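Local coordinates for putative MCP-type signal transduction protein (Campylobacter jejuni subsp. jejuni serotype O:2, PDB 4WY9) that probably senses chemical signals in the periplasm as part of the chemotaxis receptor Tlp1, using a tandem-PAS sensing domain thought to recognise ligands indirectly, at residues A[7-12]-A[264-269]; A[75-80]-A[189-194]. All blocks are in the same frame, centred on the assembly; numbering follows the deposited sequence. Where two conformers were deposited one is given.

Interaction 1 of 2, residues A[7-12]-A[264-269]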
ATOM      1  N   ASN A   7      -7.166  19.858  32.029  1.00 39.64           N
ATOM      2  CA  ASN A   7      -6.403  20.662  31.108  1.00 25.49           C
ATOM      3  C   ASN A   7      -5.496  19.884  30.147  1.00 18.35           C
ATOM      4  O   ASN A   7      -5.911  19.554  29.057  1.00 16.79           O
ATOM      5  CB  ASN A   7      -5.555  21.667  31.827  1.00 29.07           C
ATOM      6  CG  ASN A   7      -5.022  22.679  30.885  1.00 33.09           C
ATOM      7  OD1 ASN A   7      -3.834  22.840  30.736  1.00 51.06           O
ATOM      8  ND2 ASN A   7      -5.914  23.439  30.279  1.00 46.66           N
ATOM      9  N   ILE A   8      -4.280  19.569  30.574  0.60 15.17           N
ATOM     10  CA  ILE A   8      -3.272  18.982  29.689  0.60 14.17           C
ATOM     11  C   ILE A   8      -3.691  17.597  29.202  0.60 11.01           C
ATOM     12  O   ILE A   8      -3.513  17.280  28.025  0.60 10.96           O
ATOM     13  CB  ILE A   8      -1.887  18.915  30.380  0.60 14.79           C
ATOM     14  CG1 ILE A   8      -1.212  20.284  30.364  0.60 16.58           C
ATOM     15  CG2 ILE A   8      -0.970  17.943  29.685  0.60 16.34           C
ATOM     16  CD1 ILE A   8       0.103  20.366  31.158  0.60 18.88           C
ATOM     17  N   THR A   9      -4.212  16.744  30.075  1.00  9.42           N
ATOM     18  CA  THR A   9      -4.632  15.409  29.658  1.00  8.54           C
ATOM     19  C   THR A   9      -5.713  15.478  28.581  1.00  9.13           C
ATOM     20  O   THR A   9      -5.592  14.884  27.491  1.00  9.27           O
ATOM     21  CB  THR A   9      -5.109  14.557  30.825  1.00  9.41           C
ATOM     22  OG1 THR A   9      -4.021  14.294  31.713  1.00  9.45           O
ATOM     23  CG2 THR A   9      -5.717  13.241  30.348  1.00 10.29           C
ATOM     24  N   LYS A  10      -6.772  16.209  28.857  1.00 10.31           N
ATOM     25  CA  LYS A  10      -7.890  16.332  27.918  1.00 11.04           C
ATOM     26  C   LYS A  10      -7.422  16.952  26.612  1.00 11.27           C
ATOM     27  O   LYS A  10      -7.771  16.503  25.515  1.00 11.32           O
ATOM     28  CB  LYS A  10      -9.010  17.181  28.513  1.00 14.94           C
ATOM     29  CG  LYS A  10     -10.109  17.522  27.532  1.00 20.39           C
ATOM     30  CD  LYS A  10     -11.025  18.613  28.064  1.00 27.16           C
ATOM     31  CE  LYS A  10     -12.138  18.887  27.085  1.00 32.00           C
ATOM     32  NZ  LYS A  10     -13.046  19.978  27.597  1.00 42.24           N
ATOM     33  N   ASN A  11      -6.634  18.016  26.716  0.59 10.39           N
ATOM     34  CA  ASN A  11      -6.176  18.685  25.515  0.59 10.20           C
ATOM     35  C   ASN A  11      -5.256  17.783  24.685  0.59  9.42           C
ATOM     36  O   ASN A  11      -5.349  17.756  23.448  0.59 10.16           O
ATOM     37  CB  ASN A  11      -5.496  19.995  25.874  0.59 11.51           C
ATOM     38  CG  ASN A  11      -5.356  20.916  24.698  0.59 10.85           C
ATOM     39  OD1 ASN A  11      -6.307  21.038  23.855  0.59 13.00           O
ATOM     40  ND2 ASN A  11      -4.210  21.552  24.584  0.59 11.65           N
ATOM     41  N   THR A  12      -4.418  17.006  25.359  1.00  9.68           N
ATOM     42  CA  THR A  12      -3.498  16.114  24.679  1.00  8.38           C
ATOM     43  C   THR A  12      -4.283  15.048  23.931  1.00  7.01           C
ATOM     44  O   THR A  12      -3.975  14.701  22.785  1.00  7.64           O
ATOM     45  CB  THR A  12      -2.485  15.450  25.618  1.00  9.54           C
ATOM     46  OG1 THR A  12      -1.713  16.445  26.289  1.00 11.95           O
ATOM     47  CG2 THR A  12      -1.542  14.527  24.878  1.00 11.23           C
ATOM     48  N   ASP A 264       5.080   4.997  28.965  1.00  9.67           N
ATOM     49  CA  ASP A 264       3.689   5.134  29.336  1.00  9.13           C
ATOM     50  C   ASP A 264       3.123   6.373  28.631  1.00  7.98           C
ATOM     51  O   ASP A 264       3.616   7.486  28.844  1.00  9.70           O
ATOM     52  CB  ASP A 264       3.580   5.248  30.854  1.00 10.41           C
ATOM     53  CG  ASP A 264       2.169   5.122  31.361  1.00 13.26           C
ATOM     54  OD1 ASP A 264       1.233   5.116  30.571  1.00 14.13           O
ATOM     55  OD2 ASP A 264       2.028   4.996  32.585  1.00 15.48           O
ATOM     56  N   SER A 265       2.110   6.186  27.793  1.00  8.17           N
ATOM     57  CA  SER A 265       1.716   7.179  26.825  1.00  7.54           C
ATOM     58  C   SER A 265       0.212   7.380  26.740  1.00  7.36           C
ATOM     59  O   SER A 265      -0.567   6.536  27.201  1.00  7.91           O
ATOM     60  CB  SER A 265       2.234   6.800  25.423  1.00  8.25           C
ATOM     61  OG  SER A 265       3.639   6.512  25.437  1.00  8.58           O
ATOM     62  N   TYR A 266      -0.185   8.489  26.114  1.00  7.36           N
ATOM     63  CA  TYR A 266      -1.490   8.601  25.496  1.00  7.29           C
ATOM     64  C   TYR A 266      -1.338   8.169  24.045  1.00  7.13           C
ATOM     65  O   TYR A 266      -0.335   8.487  23.402  1.00  7.86           O
ATOM     66  CB  TYR A 266      -2.037  10.024  25.576  1.00  7.95           C
ATOM     67  CG  TYR A 266      -2.216  10.511  26.998  1.00  7.83           C
ATOM     68  CD1 TYR A 266      -3.194   9.978  27.801  1.00  9.19           C
ATOM     69  CD2 TYR A 266      -1.418  11.526  27.512  1.00  9.04           C
ATOM     70  CE1 TYR A 266      -3.359  10.398  29.122  1.00  9.14           C
ATOM     71  CE2 TYR A 266      -1.577  11.955  28.803  1.00  8.85           C
ATOM     72  CZ  TYR A 266      -2.555  11.403  29.608  1.00  8.97           C
ATOM     73  OH  TYR A 266      -2.699  11.846  30.900  1.00 10.26           O
ATOM     74  N   ALA A 267      -2.321   7.455  23.513  1.00  9.43           N
ATOM     75  CA  ALA A 267      -2.283   7.004  22.115  1.00 10.39           C
ATOM     76  C   ALA A 267      -3.609   7.231  21.463  1.00 10.53           C
ATOM     77  O   ALA A 267      -4.636   6.823  22.017  1.00 15.81           O
ATOM     78  CB  ALA A 267      -1.909   5.540  22.012  1.00 12.96           C
ATOM     79  N   ALA A 268      -3.606   7.796  20.266  1.00  7.15           N
ATOM     80  CA  ALA A 268      -4.808   7.898  19.486  1.00  7.31           C
ATOM     81  C   ALA A 268      -4.752   6.964  18.294  1.00  6.97           C
ATOM     82  O   ALA A 268      -3.678   6.762  17.696  1.00  7.12           O
ATOM     83  CB  ALA A 268      -5.045   9.307  19.015  1.00  9.60           C
ATOM     84  N   ILE A 269      -5.909   6.426  17.939  1.00  6.82           N
ATOM     85  CA  ILE A 269      -6.093   5.591  16.760  1.00  7.99           C
ATOM     86  C   ILE A 269      -7.125   6.239  15.876  1.00  7.79           C
ATOM     87  O   ILE A 269      -8.185   6.637  16.356  1.00  8.25           O
ATOM     88  CB  ILE A 269      -6.573   4.148  17.112  1.00 10.92           C
ATOM     89  CG1 ILE A 269      -5.546   3.455  17.989  1.00 14.92           C
ATOM     90  CG2 ILE A 269      -6.896   3.310  15.897  1.00 14.31           C
ATOM     91  CD1 ILE A 269      -4.303   3.234  17.334  1.00 16.97           C
TER
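This is a buried helix-on-sheet contact, with Tyr266 of strand 264-274 reaching across to Thr9 and Thr12 near the beginning of the long helix 8-51. It brings together two ends of the chain's course: the start of the model and one of the last strands. Tyr266 meets both threonines at about a right angle. Its hydroxyl ends at Thr9, where OG1 and Tyr266 OH share a hydrogen bond of 2.9 Å. The methyl of Thr9 also lies against the phenol end, with CG2 3.7 Å from Tyr266 CZ, so a single threonine offers its polar and its apolar branch to the same group. One turn on, Thr12 CG2 comes to 4.0 Å from Tyr266 CD2, nearer the root of the ring. Strand 264-274 belongs to a five-stranded antiparallel sheet in the order 2-1-5-4-3, the core of a PAS-like module, and the helix lies over it, with Leu16 and Glu13 also touching Tyr266. At Thr12 the two branches divide the work. With CG2 anti to the backbone N and OG1 beside that N (chi1 -59°), the methyl is left for the tyrosine while the hydroxyl turns back to the helix and gives its proton to Ile8 O at 2.6 Å. This bond reaches the oxygen from above the carbonyl plane, 35° out of it; Thr12 N binds the same Ile8 O from the opposite face, at 2.8 Å. Two donors from one residue thus grip a single carbonyl. Lys287 forms a cation-pi contact with the Tyr266 ring and a salt bridge to Asp264, while Ile8, Thr9 and Thr12 also pack on helix 287-291.

Interaction 2 of 2, residues A[75-80]-A[189-194]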
ATOM      1  N   TYR A  75       1.329   8.554  -7.074  1.00 45.39           N
ATOM      2  CA  TYR A  75       1.934   8.041  -5.851  1.00 38.31           C
ATOM      3  C   TYR A  75       2.434   6.629  -6.035  1.00 36.47           C
ATOM      4  O   TYR A  75       3.190   6.187  -5.224  1.00 42.11           O
ATOM      5  CB  TYR A  75       0.955   8.084  -4.653  1.00 37.95           C
ATOM      6  CG  TYR A  75       0.437   9.479  -4.319  1.00 41.34           C
ATOM      7  CD1 TYR A  75       1.147  10.365  -3.512  1.00 41.58           C
ATOM      8  CD2 TYR A  75      -0.775   9.877  -4.800  1.00 39.50           C
ATOM      9  CE1 TYR A  75       0.645  11.638  -3.225  1.00 45.05           C
ATOM     10  CE2 TYR A  75      -1.297  11.131  -4.528  1.00 42.39           C
ATOM     11  CZ  TYR A  75      -0.613  12.017  -3.752  1.00 43.63           C
ATOM     12  OH  TYR A  75      -1.263  13.263  -3.554  1.00 43.10           O
ATOM     13  N   SER A  76       1.989   5.924  -7.076  1.00 32.88           N
ATOM     14  CA  SER A  76       2.501   4.589  -7.406  1.00 31.81           C
ATOM     15  C   SER A  76       3.938   4.711  -7.907  1.00 27.09           C
ATOM     16  O   SER A  76       4.264   5.474  -8.791  1.00 35.38           O
ATOM     17  CB  SER A  76       1.651   3.910  -8.455  1.00 33.17           C
ATOM     18  OG  SER A  76       1.564   4.686  -9.635  1.00 35.23           O
ATOM     19  N   ASN A  77       4.807   3.987  -7.263  1.00 20.72           N
ATOM     20  CA  ASN A  77       6.203   3.936  -7.615  1.00 20.07           C
ATOM     21  C   ASN A  77       6.424   2.969  -8.733  1.00 18.40           C
ATOM     22  O   ASN A  77       7.371   3.140  -9.555  1.00 19.19           O
ATOM     23  CB  ASN A  77       7.010   3.618  -6.334  1.00 22.89           C
ATOM     24  CG  ASN A  77       6.795   4.675  -5.235  1.00 24.35           C
ATOM     25  OD1 ASN A  77       5.841   4.581  -4.351  1.00 22.64           O
ATOM     26  ND2 ASN A  77       7.691   5.650  -5.219  1.00 32.36           N
ATOM     27  N   PHE A  78       5.589   1.927  -8.792  1.00 14.14           N
ATOM     28  CA  PHE A  78       5.654   0.988  -9.885  1.00 13.11           C
ATOM     29  C   PHE A  78       4.271   0.624 -10.375  1.00 11.21           C
ATOM     30  O   PHE A  78       3.294   0.622  -9.619  1.00 11.03           O
ATOM     31  CB  PHE A  78       6.395  -0.289  -9.446  1.00 12.87           C
ATOM     32  CG  PHE A  78       7.792  -0.040  -8.955  1.00 13.53           C
ATOM     33  CD1 PHE A  78       8.878  -0.035  -9.843  1.00 15.47           C
ATOM     34  CD2 PHE A  78       8.047   0.260  -7.604  1.00 14.86           C
ATOM     35  CE1 PHE A  78      10.149   0.228  -9.392  1.00 15.74           C
ATOM     36  CE2 PHE A  78       9.340   0.485  -7.166  1.00 16.07           C
ATOM     37  CZ  PHE A  78      10.384   0.466  -8.055  1.00 17.33           C
ATOM     38  N   THR A  79       4.205   0.255 -11.651  0.66 10.66           N
ATOM     39  CA  THR A  79       2.983  -0.202 -12.281  0.66  9.80           C
ATOM     40  C   THR A  79       3.325  -1.471 -13.038  0.66  7.98           C
ATOM     41  O   THR A  79       4.407  -1.572 -13.613  0.66  9.16           O
ATOM     42  CB  THR A  79       2.404   0.887 -13.235  0.66 12.72           C
ATOM     43  OG1 THR A  79       1.927   2.024 -12.435  0.66 14.33           O
ATOM     44  CG2 THR A  79       1.297   0.340 -14.101  0.66 15.47           C
ATOM     45  N   TYR A  80       2.444  -2.450 -13.003  1.00  7.73           N
ATOM     46  CA  TYR A  80       2.715  -3.713 -13.718  1.00  7.47           C
ATOM     47  C   TYR A  80       1.502  -4.316 -14.349  1.00  6.38           C
ATOM     48  O   TYR A  80       0.397  -4.274 -13.795  1.00  7.25           O
ATOM     49  CB  TYR A  80       3.382  -4.737 -12.789  1.00  8.19           C
ATOM     50  CG  TYR A  80       2.737  -4.856 -11.428  1.00  7.95           C
ATOM     51  CD1 TYR A  80       1.658  -5.726 -11.205  1.00  9.58           C
ATOM     52  CD2 TYR A  80       3.186  -4.096 -10.355  1.00  9.09           C
ATOM     53  CE1 TYR A  80       1.097  -5.832  -9.964  1.00  8.61           C
ATOM     54  CE2 TYR A  80       2.595  -4.190  -9.103  1.00  9.36           C
ATOM     55  CZ  TYR A  80       1.552  -5.058  -8.920  1.00  9.05           C
ATOM     56  OH  TYR A  80       0.955  -5.170  -7.657  1.00 10.62           O
ATOM     57  N   PHE A 189       6.286   2.783   0.856  1.00 10.74           N
ATOM     58  CA  PHE A 189       5.885   3.513   2.046  1.00 10.79           C
ATOM     59  C   PHE A 189       6.831   4.656   2.413  1.00 12.21           C
ATOM     60  O   PHE A 189       6.474   5.492   3.237  1.00 12.25           O
ATOM     61  CB  PHE A 189       5.701   2.571   3.233  1.00 10.74           C
ATOM     62  CG  PHE A 189       4.381   1.826   3.196  1.00  9.41           C
ATOM     63  CD1 PHE A 189       3.174   2.525   3.282  1.00 10.02           C
ATOM     64  CD2 PHE A 189       4.337   0.452   3.050  1.00  9.57           C
ATOM     65  CE1 PHE A 189       1.969   1.885   3.255  1.00  9.86           C
ATOM     66  CE2 PHE A 189       3.117  -0.204   3.015  1.00  9.36           C
ATOM     67  CZ  PHE A 189       1.935   0.500   3.110  1.00  8.85           C
ATOM     68  N   SER A 190       8.025   4.712   1.813  0.51 13.09           N
ATOM     69  CA  SER A 190       8.901   5.866   2.001  0.51 14.00           C
ATOM     70  C   SER A 190       8.181   7.148   1.637  0.51 12.91           C
ATOM     71  O   SER A 190       8.447   8.213   2.211  0.51 13.33           O
ATOM     72  CB  SER A 190      10.202   5.754   1.153  0.51 15.25           C
ATOM     73  OG  SER A 190      11.047   4.683   1.618  0.51 14.87           O
ATOM     74  N   ASP A 191       7.303   7.093   0.647  1.00 14.42           N
ATOM     75  CA  ASP A 191       6.591   8.283   0.207  1.00 15.92           C
ATOM     76  C   ASP A 191       5.492   8.726   1.157  1.00 13.68           C
ATOM     77  O   ASP A 191       5.118   9.897   1.175  1.00 17.60           O
ATOM     78  CB  ASP A 191       6.034   8.029  -1.185  1.00 19.54           C
ATOM     79  CG  ASP A 191       7.125   7.904  -2.207  1.00 25.62           C
ATOM     80  OD1 ASP A 191       8.184   8.594  -2.112  1.00 27.75           O
ATOM     81  OD2 ASP A 191       6.929   7.101  -3.107  1.00 30.18           O
ATOM     82  N   ILE A 192       4.992   7.801   1.963  0.62 10.95           N
ATOM     83  CA  ILE A 192       4.052   8.136   3.013  0.62 10.52           C
ATOM     84  C   ILE A 192       4.829   8.625   4.230  0.62  9.17           C
ATOM     85  O   ILE A 192       4.420   9.584   4.907  0.62  9.59           O
ATOM     86  CB  ILE A 192       3.170   6.928   3.397  0.62 10.17           C
ATOM     87  CG1 ILE A 192       2.477   6.354   2.157  0.62 11.84           C
ATOM     88  CG2 ILE A 192       2.156   7.296   4.485  0.62  9.98           C
ATOM     89  CD1 ILE A 192       1.608   7.356   1.476  0.62 12.05           C
ATOM     90  N   ALA A 193       5.952   7.990   4.513  1.00  9.43           N
ATOM     91  CA  ALA A 193       6.808   8.381   5.625  1.00  9.96           C
ATOM     92  C   ALA A 193       7.284   9.834   5.497  1.00  9.42           C
ATOM     93  O   ALA A 193       7.529  10.502   6.497  1.00  9.18           O
ATOM     94  CB  ALA A 193       7.986   7.444   5.751  1.00 11.09           C
ATOM     95  N   THR A 194       7.419  10.323   4.269  1.00  9.86           N
ATOM     96  CA  THR A 194       7.794  11.706   4.024  1.00 10.73           C
ATOM     97  C   THR A 194       6.927  12.666   4.821  1.00  9.86           C
ATOM     98  O   THR A 194       7.443  13.667   5.354  1.00 11.51           O
ATOM     99  CB  THR A 194       7.720  12.059   2.519  1.00 12.65           C
ATOM    100  OG1 THR A 194       8.768  11.364   1.848  1.00 14.83           O
ATOM    101  CG2 THR A 194       7.907  13.535   2.260  1.00 13.85           C
TER
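Asn77 and Asp191 point their side chains at each other from opposite directions and join through one hydrogen bond, from Asn77 ND2 to Asp191 OD2, 2.7 Å long with an N-H...O angle of 152°. The flat groups lie nearly in one plane, amide and carboxylate only 15° apart, and Asp191 OD2 sits in the plane of the amide. The donor meets that oxygen almost end-on to its C-O bond. Both residues carry CG beside the backbone N and anti to the carbonyl carbon (chi1 -59° in Asn77), which sends each side chain across to the other segment. The amide does not face the carboxylate with its N-H alone: Asn77 OD1 stands 3.0 Å from the same Asp191 OD2, two acceptors side by side and not a bond. What speaks for this orientation of the amide is that Asn77 OD1 accepts from Asp188 N, just before the helix. Asn77 and Phe78 together face the one residue Thr186 of the antiparallel strand 179-188, a classic beta bulge. That strand leads directly into helix 190-196, so within the first PDC sensor domain, of the Cache clan, the pair ties the bulge to the helix that follows the partner strand. Asp191 belongs to the early part of this helix, where the backbone N-H groups would be expected to favour its negative charge. Tyr75 covers a little more of Asp191 through its backbone, with Tyr75 O 4.4 Å from Asp191 OD2. Its ring packs instead on Ile30 and Glu33 of helix 8-51, and Ile192 rests on Ile30 too.

Overall arrangement
Interaction 1 and interaction 2 sit in different sensor modules of the tandem-PAS chain, their centres 31 Å apart and their nearest atoms about 14 Å apart, with no touch between them. The element common to both neighbourhoods is helix 8-51. Its beginning takes part directly in interaction 1, against the five-stranded sheet, and farther along it Ile30 is touched by the side chains of Tyr75 and Ile192 of interaction 2. In sequence, interaction 2 falls wholly between the two segments of interaction 1. Interaction 2 is a polar surface pair near the centre of the molecule, its own centre about 8 Å from that of the chain; interaction 1 is buried and peripheral, its centre about 29 Å out.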